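Local structure of C-domain type II peptide synthetase (Streptomyces globisporus, 4ZNM) at residues E123-G128 against T242-F247; D255-F260 against G420-S425. The protein is a stand-alone condensation-domain protein of the peptide synthetase family, with the two-lobed fold of the CoA-dependent acyltransferase clan. One frame throughout, in Å; residues are numbered along the deposited sequence.

Contact 1: E123-G128 against T242-F247; sequences EVESTG and TAWQRF
Glu125, in the last turn of helix 110-125, reaches across to Trp244 and Arg246 on edge strand 242-249 and shows how one carboxylate can be shared among several donors. From CB the chain runs out extended, with CG anti to the backbone N (chi1 -172°) and CD anti to CA in turn, so that the acid group is carried well clear of its helix. CD lies 3.8 Å from Arg246 NH2, and the two oxygens then divide the work. OE2 offers its syn lone pair to Arg246 NH2 in a salt bridge of 2.9 Å, bent to 134° at the hydrogen, and is also paired with Arg396. OE1 sits 3.4 Å from Trp244 CD1, approaching the indole obliquely, while Trp244 NE1 donates to Ser404 O and Ser404 N to OE1. Water 1 lies above one indole face, toward its rim, donating to OE1 and accepting from Arg246 NH1. The acid comes from the N-terminal lobe and its strand partners from the C-terminal lobe; Arg396 and Ser404, from the crossing between strands 388-392 and 410-416, complete the site. Two arginines beside one buried acid would probably stabilise its ionised form, making this junction chiefly electrostatic.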
ATOM      1  N   GLU A 123      -5.240   7.389 -15.363  1.00 22.62           N
ATOM      2  CA  GLU A 123      -5.355   8.826 -15.577  1.00 28.96           C
ATOM      3  C   GLU A 123      -5.641   9.500 -14.247  1.00 20.26           C
ATOM      4  O   GLU A 123      -5.029  10.507 -13.915  1.00 26.85           O
ATOM      5  CB  GLU A 123      -6.461   9.163 -16.592  1.00 33.55           C
ATOM      6  CG  GLU A 123      -6.556  10.664 -16.825  1.00 42.63           C
ATOM      7  CD  GLU A 123      -7.793  11.065 -17.584  1.00 50.95           C
ATOM      8  OE1 GLU A 123      -8.329  10.223 -18.333  1.00 40.71           O
ATOM      9  OE2 GLU A 123      -8.227  12.228 -17.429  1.00 57.77           O
ATOM     10  N   VAL A 124      -6.561   8.948 -13.466  1.00 24.03           N
ATOM     11  CA  VAL A 124      -6.872   9.552 -12.167  1.00 19.95           C
ATOM     12  C   VAL A 124      -5.615   9.537 -11.293  1.00 21.87           C
ATOM     13  O   VAL A 124      -5.296  10.528 -10.673  1.00 19.84           O
ATOM     14  CB  VAL A 124      -8.048   8.839 -11.471  1.00 17.60           C
ATOM     15  CG1 VAL A 124      -8.164   9.267 -10.007  1.00 20.32           C
ATOM     16  CG2 VAL A 124      -9.326   9.124 -12.227  1.00 18.35           C
ATOM     17  N   GLU A 125      -4.855   8.445 -11.315  1.00 23.47           N
ATOM     18  CA  GLU A 125      -3.620   8.357 -10.521  1.00 23.60           C
ATOM     19  C   GLU A 125      -2.583   9.395 -10.929  1.00 19.96           C
ATOM     20  O   GLU A 125      -1.737   9.762 -10.129  1.00 22.63           O
ATOM     21  CB  GLU A 125      -2.989   6.956 -10.639  1.00 23.98           C
ATOM     22  CG  GLU A 125      -1.839   6.731  -9.698  1.00 33.97           C
ATOM     23  CD  GLU A 125      -1.113   5.394  -9.931  1.00 41.71           C
ATOM     24  OE1 GLU A 125       0.000   5.211  -9.345  1.00 28.25           O
ATOM     25  OE2 GLU A 125      -1.644   4.551 -10.694  1.00 47.46           O
ATOM     26  N   SER A 126      -2.605   9.839 -12.181  1.00 21.70           N
ATOM     27  CA  SER A 126      -1.678  10.890 -12.579  1.00 21.46           C
ATOM     28  C   SER A 126      -2.119  12.297 -12.169  1.00 21.26           C
ATOM     29  O   SER A 126      -1.365  13.233 -12.371  1.00 22.14           O
ATOM     30  CB  SER A 126      -1.446  10.882 -14.079  1.00 23.11           C
ATOM     31  OG  SER A 126      -2.606  11.379 -14.730  1.00 30.09           O
ATOM     32  N   THR A 127      -3.287  12.449 -11.562  1.00 25.01           N
ATOM     33  CA  THR A 127      -3.716  13.758 -11.103  1.00 26.33           C
ATOM     34  C   THR A 127      -3.350  13.952  -9.631  1.00 31.06           C
ATOM     35  O   THR A 127      -3.033  12.994  -8.930  1.00 26.66           O
ATOM     36  CB  THR A 127      -5.222  13.966 -11.290  1.00 27.94           C
ATOM     37  OG1 THR A 127      -5.958  13.107 -10.402  1.00 31.15           O
ATOM     38  CG2 THR A 127      -5.603  13.695 -12.731  1.00 27.00           C
ATOM     39  N   GLY A 128      -3.362  15.205  -9.177  1.00 27.28           N
ATOM     40  CA  GLY A 128      -2.944  15.537  -7.817  1.00 29.09           C
ATOM     41  C   GLY A 128      -4.102  15.728  -6.868  1.00 32.39           C
ATOM     42  O   GLY A 128      -5.243  15.934  -7.281  1.00 25.38           O
ATOM     43  N   THR A 242       7.293   9.317  -9.588  1.00 19.94           N
ATOM     44  CA  THR A 242       7.253   7.892  -9.334  1.00 20.84           C
ATOM     45  C   THR A 242       6.515   7.190 -10.470  1.00 19.69           C
ATOM     46  O   THR A 242       5.405   7.575 -10.831  1.00 20.27           O
ATOM     47  CB  THR A 242       6.576   7.594  -8.007  1.00 21.26           C
ATOM     48  OG1 THR A 242       7.260   8.296  -6.951  1.00 19.31           O
ATOM     49  CG2 THR A 242       6.568   6.132  -7.713  1.00 21.26           C
ATOM     50  N   ALA A 243       7.149   6.155 -11.007  1.00 22.93           N
ATOM     51  CA  ALA A 243       6.555   5.328 -12.038  1.00 23.39           C
ATOM     52  C   ALA A 243       6.258   3.974 -11.433  1.00 19.88           C
ATOM     53  O   ALA A 243       6.832   3.599 -10.414  1.00 19.84           O
ATOM     54  CB  ALA A 243       7.466   5.193 -13.222  1.00 23.83           C
ATOM     55  N   TRP A 244       5.358   3.250 -12.075  1.00 19.90           N
ATOM     56  CA  TRP A 244       4.884   1.978 -11.598  1.00 19.87           C
ATOM     57  C   TRP A 244       4.844   1.003 -12.762  1.00 21.24           C
ATOM     58  O   TRP A 244       4.375   1.351 -13.862  1.00 25.14           O
ATOM     59  CB  TRP A 244       3.496   2.112 -10.978  1.00 24.96           C
ATOM     60  CG  TRP A 244       3.463   2.943  -9.751  1.00 19.40           C
ATOM     61  CD1 TRP A 244       3.310   4.309  -9.667  1.00 20.68           C
ATOM     62  CD2 TRP A 244       3.591   2.475  -8.400  1.00 19.41           C
ATOM     63  NE1 TRP A 244       3.320   4.698  -8.346  1.00 19.05           N
ATOM     64  CE2 TRP A 244       3.501   3.599  -7.559  1.00 18.90           C
ATOM     65  CE3 TRP A 244       3.779   1.215  -7.827  1.00 20.20           C
ATOM     66  CZ2 TRP A 244       3.569   3.493  -6.198  1.00 23.89           C
ATOM     67  CZ3 TRP A 244       3.855   1.127  -6.474  1.00 25.04           C
ATOM     68  CH2 TRP A 244       3.754   2.256  -5.669  1.00 23.93           C
ATOM     69  N   GLN A 245       5.374  -0.200 -12.535  1.00 28.11           N
ATOM     70  CA  GLN A 245       5.236  -1.305 -13.489  1.00 21.65           C
ATOM     71  C   GLN A 245       4.362  -2.363 -12.853  1.00 25.20           C
ATOM     72  O   GLN A 245       4.582  -2.756 -11.711  1.00 25.06           O
ATOM     73  CB  GLN A 245       6.604  -1.865 -13.888  1.00 24.66           C
ATOM     74  CG  GLN A 245       7.371  -0.862 -14.784  1.00 27.43           C
ATOM     75  CD  GLN A 245       8.718  -1.365 -15.261  1.00 30.44           C
ATOM     76  OE1 GLN A 245       8.904  -2.567 -15.489  1.00 34.07           O
ATOM     77  NE2 GLN A 245       9.678  -0.435 -15.412  1.00 26.10           N
ATOM     78  N   ARG A 246       3.363  -2.815 -13.599  1.00 23.90           N
ATOM     79  CA  ARG A 246       2.348  -3.731 -13.072  1.00 24.01           C
ATOM     80  C   ARG A 246       2.668  -5.118 -13.534  1.00 26.30           C
ATOM     81  O   ARG A 246       3.189  -5.280 -14.617  1.00 30.34           O
ATOM     82  CB  ARG A 246       0.962  -3.369 -13.569  1.00 33.45           C
ATOM     83  CG  ARG A 246       0.713  -1.912 -13.648  1.00 36.12           C
ATOM     84  CD  ARG A 246       0.401  -1.332 -12.307  1.00 39.32           C
ATOM     85  NE  ARG A 246       0.074   0.074 -12.501  1.00 46.49           N
ATOM     86  CZ  ARG A 246       0.004   0.964 -11.527  1.00 36.67           C
ATOM     87  NH1 ARG A 246       0.244   0.601 -10.276  1.00 35.38           N
ATOM     88  NH2 ARG A 246      -0.292   2.209 -11.823  1.00 41.51           N
ATOM     89  N   PHE A 247       2.381  -6.111 -12.718  1.00 31.06           N
ATOM     90  CA  PHE A 247       2.577  -7.493 -13.128  1.00 31.00           C
ATOM     91  C   PHE A 247       1.571  -8.385 -12.423  1.00 31.64           C
ATOM     92  O   PHE A 247       0.875  -7.959 -11.492  1.00 27.76           O
ATOM     93  CB  PHE A 247       4.006  -7.956 -12.835  1.00 32.36           C
ATOM     94  CG  PHE A 247       4.339  -7.998 -11.386  1.00 31.44           C
ATOM     95  CD1 PHE A 247       4.822  -6.879 -10.752  1.00 28.41           C
ATOM     96  CD2 PHE A 247       4.181  -9.166 -10.653  1.00 31.95           C
ATOM     97  CE1 PHE A 247       5.149  -6.903  -9.399  1.00 31.97           C
ATOM     98  CE2 PHE A 247       4.528  -9.201  -9.291  1.00 33.17           C
ATOM     99  CZ  PHE A 247       5.000  -8.064  -8.674  1.00 31.25           C
TER
HETATM  100  O   HOH W   1       0.145   2.808  -8.701  1.00 35.11           O

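Contact 2: D255-F260 against G420-S425; sequences DAVVEF and GSMAGS
Val257 CG1 lies 4.5 Å from SE, the selenium of Met422, a selenomethionine, in a loose apolar touch. This is the enclosed side of the contact. Met422 leaves its strand with CG anti to the carbonyl carbon (chi1 -79°), which sends the selenium toward helix 251-264, and a further turn about the CG-SE bond (chi3 -61°) folds CE back from the extended line. Met272 of helix 268-284 and Val249 of the adjoining strand also touch the Met422 side chain, and Leu449 of helix 435-454 lies against Val257. The arrangement is that of an alpha/beta layer: strand 242-249 leads directly into helix 251-264, which packs beside strand 422-429, the antiparallel neighbour of that strand in the five-stranded sheet. Next along the helix, the partly exposed Val258 marks the solvent side, although its approach is the closer one. Gly420 precedes the strand, in the bend of the hairpin joining 410-416 to 422-429, and takes a backbone conformation (phi 120°) that a side chain would crowd. Its carbonyl O receives Val258 CG2 at 3.8 Å. That oxygen is buried by the contact yet has no polar partner in the model, and the valine brings it a methyl group instead of a donor.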
ATOM      1  N   ASP A 255      -0.500 -21.016  -8.779  1.00 40.96           N
ATOM      2  CA  ASP A 255      -0.915 -22.279  -8.190  1.00 41.74           C
ATOM      3  C   ASP A 255       0.279 -22.986  -7.534  1.00 41.73           C
ATOM      4  O   ASP A 255       0.136 -23.544  -6.445  1.00 39.88           O
ATOM      5  CB  ASP A 255      -1.575 -23.161  -9.248  1.00 49.63           C
ATOM      6  CG  ASP A 255      -2.978 -22.689  -9.611  1.00 62.69           C
ATOM      7  OD1 ASP A 255      -3.361 -21.557  -9.232  1.00 58.56           O
ATOM      8  OD2 ASP A 255      -3.698 -23.453 -10.284  1.00 68.58           O
ATOM      9  N   ALA A 256       1.455 -22.925  -8.163  1.00 40.00           N
ATOM     10  CA  ALA A 256       2.650 -23.545  -7.588  1.00 45.69           C
ATOM     11  C   ALA A 256       3.061 -22.851  -6.289  1.00 36.94           C
ATOM     12  O   ALA A 256       3.497 -23.500  -5.338  1.00 34.01           O
ATOM     13  CB  ALA A 256       3.799 -23.520  -8.578  1.00 49.39           C
ATOM     14  N   VAL A 257       2.919 -21.538  -6.239  1.00 32.35           N
ATOM     15  CA  VAL A 257       3.284 -20.777  -5.041  1.00 31.12           C
ATOM     16  C   VAL A 257       2.355 -21.159  -3.899  1.00 34.42           C
ATOM     17  O   VAL A 257       2.807 -21.450  -2.799  1.00 34.43           O
ATOM     18  CB  VAL A 257       3.229 -19.265  -5.290  1.00 29.74           C
ATOM     19  CG1 VAL A 257       3.278 -18.501  -3.996  1.00 36.38           C
ATOM     20  CG2 VAL A 257       4.381 -18.827  -6.185  1.00 29.93           C
ATOM     21  N   VAL A 258       1.049 -21.163  -4.170  1.00 33.27           N
ATOM     22  CA  VAL A 258       0.044 -21.521  -3.160  1.00 34.03           C
ATOM     23  C   VAL A 258       0.232 -22.935  -2.615  1.00 35.37           C
ATOM     24  O   VAL A 258       0.118 -23.158  -1.414  1.00 42.10           O
ATOM     25  CB  VAL A 258      -1.384 -21.374  -3.738  1.00 37.54           C
ATOM     26  CG1 VAL A 258      -2.421 -22.011  -2.810  1.00 40.12           C
ATOM     27  CG2 VAL A 258      -1.711 -19.907  -3.980  1.00 37.81           C
ATOM     28  N   GLU A 259       0.466 -23.890  -3.511  1.00 35.50           N
ATOM     29  CA  GLU A 259       0.664 -25.292  -3.137  1.00 39.36           C
ATOM     30  C   GLU A 259       1.955 -25.478  -2.326  1.00 36.28           C
ATOM     31  O   GLU A 259       1.970 -26.197  -1.324  1.00 36.98           O
ATOM     32  CB  GLU A 259       0.698 -26.176  -4.385  1.00 59.45           C
ATOM     33  CG  GLU A 259      -0.691 -26.477  -4.962  1.00 97.03           C
ATOM     34  CD  GLU A 259      -0.664 -26.920  -6.421  1.00121.00           C
ATOM     35  OE1 GLU A 259       0.390 -27.405  -6.885  1.00139.90           O
ATOM     36  OE2 GLU A 259      -1.702 -26.779  -7.106  1.00111.99           O
ATOM     37  N   PHE A 260       3.032 -24.822  -2.756  1.00 35.00           N
ATOM     38  CA  PHE A 260       4.291 -24.910  -2.031  1.00 34.36           C
ATOM     39  C   PHE A 260       4.098 -24.410  -0.608  1.00 33.70           C
ATOM     40  O   PHE A 260       4.528 -25.026   0.357  1.00 34.09           O
ATOM     41  CB  PHE A 260       5.388 -24.096  -2.707  1.00 33.09           C
ATOM     42  CG  PHE A 260       6.585 -23.884  -1.823  1.00 32.24           C
ATOM     43  CD1 PHE A 260       7.558 -24.873  -1.695  1.00 34.02           C
ATOM     44  CD2 PHE A 260       6.711 -22.730  -1.083  1.00 30.90           C
ATOM     45  CE1 PHE A 260       8.642 -24.687  -0.861  1.00 32.97           C
ATOM     46  CE2 PHE A 260       7.790 -22.532  -0.257  1.00 34.48           C
ATOM     47  CZ  PHE A 260       8.757 -23.520  -0.137  1.00 34.20           C
ATOM     48  N   GLY A 420      -6.465 -17.508  -5.217  1.00 58.85           N
ATOM     49  CA  GLY A 420      -5.186 -18.061  -5.583  1.00 60.23           C
ATOM     50  C   GLY A 420      -4.317 -17.090  -6.361  1.00 62.46           C
ATOM     51  O   GLY A 420      -3.106 -17.237  -6.366  1.00 64.29           O
ATOM     52  N   SER A 421      -4.912 -16.089  -7.001  1.00 62.71           N
ATOM     53  CA  SER A 421      -4.160 -15.237  -7.920  1.00 62.69           C
ATOM     54  C   SER A 421      -3.462 -14.037  -7.258  1.00 46.25           C
ATOM     55  O   SER A 421      -3.864 -13.581  -6.182  1.00 33.99           O
ATOM     56  CB  SER A 421      -5.085 -14.727  -9.014  1.00 63.24           C
ATOM     57  OG  SER A 421      -4.314 -14.366 -10.140  1.00 63.81           O
HETATM   58  N   MSE A 422      -2.436 -13.517  -7.929  1.00 36.60           N
HETATM   59  CA  MSE A 422      -1.673 -12.389  -7.417  1.00 41.74           C
HETATM   60  C   MSE A 422      -1.462 -11.296  -8.444  1.00 34.69           C
HETATM   61  O   MSE A 422      -1.155 -11.553  -9.608  1.00 32.23           O
HETATM   62  CB  MSE A 422      -0.299 -12.825  -6.909  1.00 63.28           C
HETATM   63  CG  MSE A 422      -0.311 -13.470  -5.541  1.00 86.18           C
HETATM   64 SE   MSE A 422       0.683 -15.158  -5.511  0.87 82.97          SE
HETATM   65  CE  MSE A 422      -0.407 -16.057  -6.807  1.00 94.10           C
ATOM     66  N   ALA A 423      -1.581 -10.068  -7.964  1.00 29.38           N
ATOM     67  CA  ALA A 423      -1.361  -8.886  -8.778  1.00 29.04           C
ATOM     68  C   ALA A 423      -0.325  -8.014  -8.081  1.00 30.70           C
ATOM     69  O   ALA A 423      -0.419  -7.760  -6.879  1.00 32.48           O
ATOM     70  CB  ALA A 423      -2.645  -8.121  -8.980  1.00 28.74           C
ATOM     71  N   GLY A 424       0.664  -7.557  -8.832  1.00 31.46           N
ATOM     72  CA  GLY A 424       1.743  -6.795  -8.236  1.00 25.20           C
ATOM     73  C   GLY A 424       2.034  -5.475  -8.917  1.00 23.90           C
ATOM     74  O   GLY A 424       1.687  -5.265 -10.088  1.00 24.18           O
ATOM     75  N   SER A 425       2.711  -4.612  -8.165  1.00 23.76           N
ATOM     76  CA  SER A 425       3.255  -3.358  -8.656  1.00 24.49           C
ATOM     77  C   SER A 425       4.668  -3.151  -8.141  1.00 29.55           C
ATOM     78  O   SER A 425       4.993  -3.497  -6.992  1.00 29.84           O
ATOM     79  CB  SER A 425       2.388  -2.191  -8.216  1.00 30.19           C
ATOM     80  OG  SER A 425       1.185  -2.161  -8.973  1.00 37.50           O
TER

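Overall arrangement
Each contact draws on one of two neighbouring strands, 242-249 in contact 1 and 422-429 in contact 2; their centres are about 23 Å apart, and they illustrate how chemistry follows position. Contact 1 lies nearer the middle of the chain, where the lobes face each other, and is ionic and water-mediated; contact 2, farther out, stays within the C-terminal lobe and is apolar. Both are partly buried, and neither is extensive. They are physically continuous: Phe247 O probably accepts a hydrogen bond from Gly424 N, and Arg246 NH1 probably donates one to Ser425 OG. Since helix 251-264 directly follows strand 242-249, a single run of chain serves the interlobe junction first and the helix-sheet layer next.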